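Local coordinates for protein arsenic responsive repressor ArsR (Corynebacterium glutamicum ATCC 13032, PDB 6J0E) that probably binds operator DNA as a dimeric winged-helix repressor of arsenic-resistance genes and lets go when arsenite, As(III), binds, at residues V42-L47 against H76-M81; A84-D88 against R99-F105. All blocks are in the same frame, centred on the assembly; numbering follows the deposited sequence.

Contact 1 packs 42-47 of helix 41-52 against 76-81 of helix 71-83 in the winged helix-turn-helix domain. Contact 2 closes the base of the wing hairpin, where 84-88 meets 99-105. Their centres lie about 11 Å apart and the two share a core: Leu78 CD2 and Met81 CB lie 3.7 Å from Leu87 CD1, and Leu47 CD1 meets Phe105 CZ at 3.8 Å. Both are partly buried and touch the second subunit: Ile46, Leu47, Leu78 and Met81, like Phe86, Leu87, Val100 and Phe105, are buried, whereas Lys80 and His76 are exposed and the Asp88, Arg99, Arg101 group partly exposed. Contact 1's polar part is a single arginine-histidine bond; contact 2 has strand pairing, a bridging water and a salt-bridge network.

Contact 1. Residues V42-L47 against H76-M81; sequences VRLRIL and HHLKKM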
ATOM      1  N   VAL B  42       8.648  -0.291 -14.416  1.00 15.25           N
ATOM      2  CA  VAL B  42       7.884  -0.112 -15.651  1.00 15.91           C
ATOM      3  C   VAL B  42       6.383  -0.390 -15.282  1.00 11.92           C
ATOM      4  O   VAL B  42       5.444   0.235 -15.810  1.00 10.87           O
ATOM      5  CB  VAL B  42       8.427  -0.963 -16.819  1.00 17.45           C
ATOM      6  CG1 VAL B  42       7.509  -0.913 -18.052  1.00 20.86           C
ATOM      7  CG2 VAL B  42       9.812  -0.540 -17.164  1.00 18.35           C
ATOM      8  N   ARG B  43       6.132  -1.460 -14.486  1.00 11.16           N
ATOM      9  CA  ARG B  43       4.746  -1.745 -14.109  1.00 10.27           C
ATOM     10  C   ARG B  43       4.091  -0.646 -13.379  1.00  7.82           C
ATOM     11  O   ARG B  43       2.937  -0.322 -13.584  1.00  8.04           O
ATOM     12  CB  ARG B  43       4.586  -3.047 -13.254  1.00 10.37           C
ATOM     13  CG  ARG B  43       4.786  -4.295 -14.059  1.00 14.77           C
ATOM     14  CD  ARG B  43       4.900  -5.554 -13.307  1.00 16.60           C
ATOM     15  NE  ARG B  43       5.488  -6.509 -14.197  1.00 17.90           N
ATOM     16  CZ  ARG B  43       6.128  -7.594 -13.765  1.00 25.61           C
ATOM     17  NH1 ARG B  43       6.388  -7.764 -12.437  1.00 28.14           N
ATOM     18  NH2 ARG B  43       6.560  -8.454 -14.686  1.00 29.08           N
ATOM     19  N   LEU B  44       4.820  -0.031 -12.510  1.00  9.41           N
ATOM     20  CA  LEU B  44       4.266   1.090 -11.752  1.00 11.94           C
ATOM     21  C   LEU B  44       3.937   2.261 -12.626  1.00 12.30           C
ATOM     22  O   LEU B  44       2.921   2.932 -12.411  1.00 10.44           O
ATOM     23  CB  LEU B  44       5.279   1.566 -10.652  1.00 13.20           C
ATOM     24  CG  LEU B  44       5.309   0.585  -9.516  1.00 13.23           C
ATOM     25  CD1 LEU B  44       6.090   1.351  -8.396  1.00 14.85           C
ATOM     26  CD2 LEU B  44       4.002   0.136  -8.935  1.00 13.60           C
ATOM     27  N   ARG B  45       4.847   2.563 -13.538  1.00 12.79           N
ATOM     28  CA  ARG B  45       4.550   3.578 -14.596  1.00 14.87           C
ATOM     29  C   ARG B  45       3.373   3.293 -15.510  1.00 12.81           C
ATOM     30  O   ARG B  45       2.662   4.257 -15.871  1.00 13.12           O
ATOM     31  CB  ARG B  45       5.769   3.875 -15.425  1.00 14.88           C
ATOM     32  CG  ARG B  45       6.879   4.458 -14.581  1.00 17.11           C
ATOM     33  CD  ARG B  45       7.869   5.409 -15.300  1.00 15.13           C
ATOM     34  NE  ARG B  45       8.390   4.812 -16.514  1.00 18.59           N
ATOM     35  CZ  ARG B  45       9.397   3.957 -16.634  1.00 15.80           C
ATOM     36  NH1 ARG B  45      10.014   3.487 -15.599  1.00 18.57           N
ATOM     37  NH2 ARG B  45       9.745   3.509 -17.848  1.00 18.44           N
ATOM     38  N   ILE B  46       3.183   2.061 -15.885  1.00 12.37           N
ATOM     39  CA  ILE B  46       2.005   1.703 -16.633  1.00 13.62           C
ATOM     40  C   ILE B  46       0.857   2.061 -15.764  1.00 13.47           C
ATOM     41  O   ILE B  46      -0.071   2.706 -16.264  1.00 11.51           O
ATOM     42  CB  ILE B  46       1.928   0.251 -17.070  1.00 13.87           C
ATOM     43  CG1 ILE B  46       3.096  -0.034 -17.961  1.00 12.57           C
ATOM     44  CG2 ILE B  46       0.540  -0.001 -17.624  1.00 14.15           C
ATOM     45  CD1 ILE B  46       3.267  -1.443 -18.539  1.00 12.78           C
ATOM     46  N   LEU B  47       0.864   1.599 -14.490  1.00 11.70           N
ATOM     47  CA  LEU B  47      -0.263   2.015 -13.612  1.00 12.46           C
ATOM     48  C   LEU B  47      -0.510   3.471 -13.530  1.00 15.78           C
ATOM     49  O   LEU B  47      -1.683   3.913 -13.487  1.00 16.15           O
ATOM     50  CB  LEU B  47      -0.169   1.406 -12.197  1.00 13.05           C
ATOM     51  CG  LEU B  47      -0.251  -0.025 -12.313  1.00 13.53           C
ATOM     52  CD1 LEU B  47      -0.026  -0.601 -10.916  1.00 15.05           C
ATOM     53  CD2 LEU B  47      -1.660  -0.493 -12.788  1.00 14.98           C
ATOM     54  N   HIS B  76       4.159  -7.594 -22.338  1.00 13.67           N
ATOM     55  CA  HIS B  76       4.601  -8.587 -21.328  1.00 13.89           C
ATOM     56  C   HIS B  76       4.047  -8.115 -19.934  1.00 15.53           C
ATOM     57  O   HIS B  76       3.517  -8.877 -19.130  1.00 12.42           O
ATOM     58  CB  HIS B  76       6.110  -8.664 -21.302  1.00 17.47           C
ATOM     59  CG  HIS B  76       6.657  -9.401 -20.124  1.00 18.45           C
ATOM     60  ND1 HIS B  76       6.832 -10.766 -20.164  1.00 23.24           N
ATOM     61  CD2 HIS B  76       7.125  -8.980 -18.935  1.00 19.50           C
ATOM     62  CE1 HIS B  76       7.358 -11.167 -19.019  1.00 24.01           C
ATOM     63  NE2 HIS B  76       7.572 -10.091 -18.269  1.00 22.53           N
ATOM     64  N   HIS B  77       4.231  -6.839 -19.686  1.00 11.16           N
ATOM     65  CA  HIS B  77       3.905  -6.207 -18.377  1.00 12.53           C
ATOM     66  C   HIS B  77       2.399  -6.240 -18.203  1.00 11.73           C
ATOM     67  O   HIS B  77       1.927  -6.517 -17.115  1.00 11.65           O
ATOM     68  CB  HIS B  77       4.481  -4.857 -18.240  1.00 13.87           C
ATOM     69  CG  HIS B  77       5.961  -4.855 -17.987  1.00 13.86           C
ATOM     70  ND1 HIS B  77       6.539  -5.581 -16.961  1.00 14.60           N
ATOM     71  CD2 HIS B  77       6.976  -4.212 -18.612  1.00 15.08           C
ATOM     72  CE1 HIS B  77       7.855  -5.473 -17.047  1.00 15.82           C
ATOM     73  NE2 HIS B  77       8.137  -4.569 -17.974  1.00 15.02           N
ATOM     74  N   LEU B  78       1.669  -5.960 -19.274  1.00 10.43           N
ATOM     75  CA  LEU B  78       0.266  -5.955 -19.181  1.00 10.75           C
ATOM     76  C   LEU B  78      -0.277  -7.360 -18.851  1.00 11.26           C
ATOM     77  O   LEU B  78      -1.246  -7.477 -18.111  1.00 11.36           O
ATOM     78  CB  LEU B  78      -0.412  -5.457 -20.423  1.00 11.63           C
ATOM     79  CG  LEU B  78      -0.138  -3.997 -20.695  1.00 10.52           C
ATOM     80  CD1 LEU B  78      -0.727  -3.674 -22.047  1.00 12.22           C
ATOM     81  CD2 LEU B  78      -0.841  -3.138 -19.681  1.00 10.19           C
ATOM     82  N   LYS B  79       0.358  -8.345 -19.456  1.00  9.91           N
ATOM     83  CA  LYS B  79      -0.099  -9.720 -19.261  1.00 12.00           C
ATOM     84  C   LYS B  79       0.138 -10.052 -17.689  1.00 12.80           C
ATOM     85  O   LYS B  79      -0.690 -10.652 -17.077  1.00 13.62           O
ATOM     86  CB  LYS B  79       0.651 -10.644 -20.234  1.00 13.56           C
ATOM     87  CG  LYS B  79       0.250 -12.078 -20.089  1.00 16.53           C
ATOM     88  CD  LYS B  79       0.520 -12.791 -21.362  1.00 17.51           C
ATOM     89  CE  LYS B  79       0.120 -14.232 -21.189  1.00 19.74           C
ATOM     90  NZ  LYS B  79       1.027 -14.856 -20.258  1.00 21.89           N
ATOM     91  N   LYS B  80       1.294  -9.724 -17.136  1.00 12.69           N
ATOM     92  CA  LYS B  80       1.607 -10.059 -15.749  1.00 12.83           C
ATOM     93  C   LYS B  80       0.630  -9.306 -14.814  1.00 11.12           C
ATOM     94  O   LYS B  80       0.116  -9.904 -13.925  1.00 10.58           O
ATOM     95  CB  LYS B  80       3.051  -9.693 -15.448  1.00 14.99           C
ATOM     96  CG  LYS B  80       4.046 -10.555 -16.265  1.00 15.80           C
ATOM     97  CD  LYS B  80       4.023 -12.036 -15.898  1.00 18.52           C
ATOM     98  CE  LYS B  80       5.230 -12.737 -16.644  1.00 17.66           C
ATOM     99  NZ  LYS B  80       5.010 -14.165 -16.334  1.00 20.08           N
ATOM    100  N   MET B  81       0.296  -8.054 -15.122  1.00  9.70           N
ATOM    101  CA  MET B  81      -0.585  -7.305 -14.307  1.00  9.24           C
ATOM    102  C   MET B  81      -2.054  -7.789 -14.372  1.00  8.63           C
ATOM    103  O   MET B  81      -2.775  -7.756 -13.409  1.00 10.38           O
ATOM    104  CB  MET B  81      -0.480  -5.826 -14.534  1.00 12.48           C
ATOM    105  CG  MET B  81       0.823  -5.335 -13.947  1.00 18.92           C
ATOM    106  SD  MET B  81       0.697  -3.576 -14.164  1.00 32.91           S
ATOM    107  CE  MET B  81       1.356  -3.534 -15.767  1.00 12.92           C
TER
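Arg43 reaches across from helix 41-52 and lies among His76, His77, Lys80 and Met81, a knob in a hole of helix 71-83. Its chain, extended from CG to NE, carries the guanidinium past the His77 ring. There NE donates to His77 ND1 at 3.1 Å, with an N-H...N angle of 143°. The bond is bent: NE lies at the ring's edge but tilted from its plane, and guanidinium and ring planes stand 75° apart. Because NE can only donate, ND1 is probably the unprotonated nitrogen of the ring. Lys80 lays CB over one face of the guanidinium, while NE2 of His76 stands near its plane at the edge, 4.1 Å from Arg43 NH2.

The remaining contacts are van der Waals packing. Val42 crosses the imidazole at about a right angle, its CG1 3.4 Å from His77 CD2. Ile46 CD1 rests on His77 CB at 3.6 Å, and its CG2 meets Leu78 CD2. Met81, bent at its last torsion, brings CE against Arg43 CG (3.9 Å) and Ile46 CD1, while Leu47 runs past its sulfur in the opposite direction.

Helices 60-67 and 71-83 form the helix-turn-helix; 71-83, probably the recognition helix as in other ArsR repressors, is crossed by 41-52 at -81°, the short segments' axes 10.2 Å apart. Met67 of helix 60-67 packs beside Ile46 and Leu63 beside Leu78; Leu87 of strand 87-92 packs on Leu47, Leu78 and Met81.

Contact 2. Residues A84-D88 against R99-F105; sequences AGFLD and RVRPELF
Leu87 pairs with Val100, and Asp88 with Arg99, where the two strands of the wing hairpin of this winged helix-turn-helix domain come together. Asp88 and Arg99 form an antiparallel hydrogen-bonded pair: Asp88 N donates to Arg99 O (2.9 Å) and Arg99 N to Asp88 O. Leu87 and Val100 are the adjoining non-hydrogen-bonded pair. Beyond them Arg101 N gives a nearly straight bond to Phe86 O, although it approaches from above the carbonyl plane.

The tightly packed part is apolar. Phe86 puts CD1 over one face of the Phe105 ring, 3.4 Å from CZ; with centroids 5.0 Å apart and planes at 33°, the pair is oblique. Leu104 CB lies against Phe86 CE1, while its CD1 packs on the backbone of Ala84 and Gly85. Gly85, at positive phi (97°), ends helix 71-83 in a Schellman motif. Leu34, Val37 and Leu38 of helix 28-38 also pack on Phe86, and Leu112 of the second subunit touches Phe105. Val100 also touches Cys55, part of the arsenic pocket.

The polar side is more accessible and is held by charge. Arg99 grips Asp88 side-on, NE to the syn lone pair of OD1 at 2.7 Å and NH2 to OD2, with guanidinium and carboxylate nearly coplanar. Arg101, bent at chi2 and chi3, folds back to place NH1 2.7 Å from Asp88 OD2; its guanidinium stands almost perpendicular to the carboxylate. OD2 thus receives two arginines from opposite faces of its plane, and Arg101 NH2 continues the network to Glu103 OE1.

Between the two sides a water donates to Gly85 O (2.6 Å) and Arg101 O and accepts from Leu104 N at 3.1 Å.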
ATOM      1  N   ALA B  84      -2.324 -11.029 -12.509  1.00  9.71           N
ATOM      2  CA  ALA B  84      -2.354 -10.716 -11.059  1.00  9.00           C
ATOM      3  C   ALA B  84      -3.656 -10.185 -10.578  1.00 12.18           C
ATOM      4  O   ALA B  84      -3.901 -10.077  -9.367  1.00 13.56           O
ATOM      5  CB  ALA B  84      -1.179  -9.862 -10.688  1.00  9.75           C
ATOM      6  N   GLY B  85      -4.480  -9.677 -11.515  1.00 11.47           N
ATOM      7  CA  GLY B  85      -5.786  -9.131 -11.205  1.00 10.34           C
ATOM      8  C   GLY B  85      -5.808  -7.588 -11.063  1.00 10.06           C
ATOM      9  O   GLY B  85      -6.848  -7.008 -10.673  1.00  9.75           O
ATOM     10  N   PHE B  86      -4.649  -6.891 -11.272  1.00  8.11           N
ATOM     11  CA  PHE B  86      -4.644  -5.467 -11.265  1.00  9.83           C
ATOM     12  C   PHE B  86      -5.420  -4.790 -12.406  1.00  9.18           C
ATOM     13  O   PHE B  86      -5.833  -3.636 -12.292  1.00  7.97           O
ATOM     14  CB  PHE B  86      -3.224  -4.891 -11.241  1.00 10.24           C
ATOM     15  CG  PHE B  86      -2.437  -5.269  -9.968  1.00  9.70           C
ATOM     16  CD1 PHE B  86      -2.964  -4.899  -8.746  1.00 14.28           C
ATOM     17  CD2 PHE B  86      -1.264  -5.960 -10.028  1.00 11.49           C
ATOM     18  CE1 PHE B  86      -2.293  -5.270  -7.565  1.00 15.10           C
ATOM     19  CE2 PHE B  86      -0.598  -6.344  -8.842  1.00 11.43           C
ATOM     20  CZ  PHE B  86      -1.076  -5.937  -7.672  1.00 12.38           C
ATOM     21  N   LEU B  87      -5.429  -5.553 -13.524  1.00  9.27           N
ATOM     22  CA  LEU B  87      -6.048  -5.035 -14.820  1.00 11.54           C
ATOM     23  C   LEU B  87      -6.964  -6.103 -15.320  1.00 11.15           C
ATOM     24  O   LEU B  87      -6.820  -7.253 -14.982  1.00 10.44           O
ATOM     25  CB  LEU B  87      -5.061  -4.804 -15.948  1.00 10.40           C
ATOM     26  CG  LEU B  87      -3.877  -3.930 -15.564  1.00 11.63           C
ATOM     27  CD1 LEU B  87      -2.854  -3.973 -16.698  1.00 12.50           C
ATOM     28  CD2 LEU B  87      -4.186  -2.506 -15.159  1.00 11.33           C
ATOM     29  N   ASP B  88      -7.857  -5.697 -16.187  1.00 13.61           N
ATOM     30  CA  ASP B  88      -8.491  -6.795 -16.978  1.00 14.44           C
ATOM     31  C   ASP B  88      -8.719  -6.201 -18.332  1.00 14.37           C
ATOM     32  O   ASP B  88      -8.338  -5.074 -18.576  1.00 11.84           O
ATOM     33  CB  ASP B  88      -9.771  -7.355 -16.391  1.00 17.77           C
ATOM     34  CG  ASP B  88     -10.844  -6.363 -16.262  1.00 18.33           C
ATOM     35  OD1 ASP B  88     -10.762  -5.238 -16.707  1.00 15.47           O
ATOM     36  OD2 ASP B  88     -11.888  -6.775 -15.717  1.00 21.42           O
ATOM     37  N   ARG B  99      -7.885  -2.130 -18.645  1.00 12.21           N
ATOM     38  CA  ARG B  99      -8.319  -1.149 -17.676  1.00 15.90           C
ATOM     39  C   ARG B  99      -7.955  -1.637 -16.268  1.00 15.95           C
ATOM     40  O   ARG B  99      -8.083  -2.820 -15.894  1.00 13.74           O
ATOM     41  CB  ARG B  99      -9.795  -0.847 -17.719  1.00 18.67           C
ATOM     42  CG  ARG B  99     -10.584  -2.089 -17.766  1.00 20.43           C
ATOM     43  CD  ARG B  99     -12.020  -1.863 -17.166  1.00 22.89           C
ATOM     44  NE  ARG B  99     -12.560  -3.205 -17.030  1.00 23.50           N
ATOM     45  CZ  ARG B  99     -13.826  -3.529 -16.849  1.00 27.37           C
ATOM     46  NH1 ARG B  99     -14.751  -2.601 -16.753  1.00 34.87           N
ATOM     47  NH2 ARG B  99     -14.132  -4.808 -16.801  1.00 26.92           N
ATOM     48  N   VAL B 100      -7.543  -0.681 -15.503  1.00 15.39           N
ATOM     49  CA  VAL B 100      -7.283  -0.933 -14.109  1.00 16.33           C
ATOM     50  C   VAL B 100      -8.557  -1.377 -13.363  1.00 15.29           C
ATOM     51  O   VAL B 100      -9.697  -0.944 -13.579  1.00 14.16           O
ATOM     52  CB  VAL B 100      -6.598   0.238 -13.460  1.00 22.18           C
ATOM     53  CG1 VAL B 100      -7.539   1.322 -13.204  1.00 27.32           C
ATOM     54  CG2 VAL B 100      -5.956  -0.270 -12.164  1.00 23.54           C
ATOM     55  N   ARG B 101      -8.363  -2.338 -12.516  1.00 14.22           N
ATOM     56  CA  ARG B 101      -9.391  -2.795 -11.563  1.00 16.45           C
ATOM     57  C   ARG B 101      -9.062  -2.183 -10.150  1.00 12.05           C
ATOM     58  O   ARG B 101      -8.016  -2.386  -9.568  1.00 12.94           O
ATOM     59  CB  ARG B 101      -9.381  -4.312 -11.542  1.00 17.04           C
ATOM     60  CG  ARG B 101      -9.861  -5.045 -12.812  1.00 18.58           C
ATOM     61  CD  ARG B 101     -11.295  -4.773 -13.244  1.00 23.85           C
ATOM     62  NE  ARG B 101     -12.283  -5.265 -12.267  1.00 25.83           N
ATOM     63  CZ  ARG B 101     -13.424  -5.885 -12.529  1.00 27.52           C
ATOM     64  NH1 ARG B 101     -13.680  -6.249 -13.769  1.00 26.38           N
ATOM     65  NH2 ARG B 101     -14.258  -6.215 -11.517  1.00 23.26           N
ATOM     66  N   PRO B 102      -9.946  -1.413  -9.558  1.00 12.24           N
ATOM     67  CA  PRO B 102      -9.808  -0.782  -8.246  1.00 14.82           C
ATOM     68  C   PRO B 102      -9.791  -1.701  -7.050  1.00 15.59           C
ATOM     69  O   PRO B 102      -9.221  -1.334  -6.009  1.00 14.59           O
ATOM     70  CB  PRO B 102     -10.967   0.157  -8.149  1.00 17.37           C
ATOM     71  CG  PRO B 102     -11.772   0.001  -9.346  1.00 22.58           C
ATOM     72  CD  PRO B 102     -11.196  -0.994 -10.263  1.00 17.26           C
ATOM     73  N   GLU B 103     -10.484  -2.813  -7.162  1.00 15.00           N
ATOM     74  CA  GLU B 103     -10.580  -3.819  -6.075  1.00 19.94           C
ATOM     75  C   GLU B 103      -9.312  -4.216  -5.357  1.00 15.00           C
ATOM     76  O   GLU B 103      -9.262  -4.041  -4.130  1.00 12.40           O
ATOM     77  CB  GLU B 103     -11.318  -5.091  -6.594  1.00 25.91           C
ATOM     78  CG  GLU B 103     -12.746  -4.795  -6.965  1.00 31.07           C
ATOM     79  CD  GLU B 103     -12.896  -4.554  -8.471  1.00 36.56           C
ATOM     80  OE1 GLU B 103     -13.976  -4.749  -9.030  1.00 31.68           O
ATOM     81  OE2 GLU B 103     -11.907  -4.179  -9.090  1.00 27.67           O
ATOM     82  N   LEU B 104      -8.335  -4.796  -6.058  1.00 15.27           N
ATOM     83  CA  LEU B 104      -7.098  -5.214  -5.429  1.00 13.52           C
ATOM     84  C   LEU B 104      -6.389  -4.034  -4.807  1.00 10.92           C
ATOM     85  O   LEU B 104      -5.707  -4.204  -3.847  1.00 10.17           O
ATOM     86  CB  LEU B 104      -6.083  -6.023  -6.314  1.00 15.61           C
ATOM     87  CG  LEU B 104      -6.524  -7.459  -6.583  1.00 18.99           C
ATOM     88  CD1 LEU B 104      -5.376  -8.043  -7.378  1.00 19.34           C
ATOM     89  CD2 LEU B 104      -6.750  -8.267  -5.319  1.00 21.64           C
ATOM     90  N   PHE B 105      -6.495  -2.873  -5.397  1.00 11.25           N
ATOM     91  CA  PHE B 105      -5.736  -1.771  -4.865  1.00 11.83           C
ATOM     92  C   PHE B 105      -6.312  -1.420  -3.545  1.00 11.37           C
ATOM     93  O   PHE B 105      -5.615  -1.077  -2.646  1.00 10.20           O
ATOM     94  CB  PHE B 105      -5.678  -0.574  -5.863  1.00 12.90           C
ATOM     95  CG  PHE B 105      -4.860  -0.883  -7.061  1.00 14.09           C
ATOM     96  CD1 PHE B 105      -3.420  -0.871  -7.011  1.00 16.59           C
ATOM     97  CD2 PHE B 105      -5.453  -1.276  -8.281  1.00 14.41           C
ATOM     98  CE1 PHE B 105      -2.658  -1.240  -8.099  1.00 14.49           C
ATOM     99  CE2 PHE B 105      -4.665  -1.590  -9.348  1.00 13.55           C
ATOM    100  CZ  PHE B 105      -3.282  -1.604  -9.296  1.00 15.58           C
TER
HETATM  101  O   HOH W   1      -7.440  -5.043  -9.026  1.00 15.90           O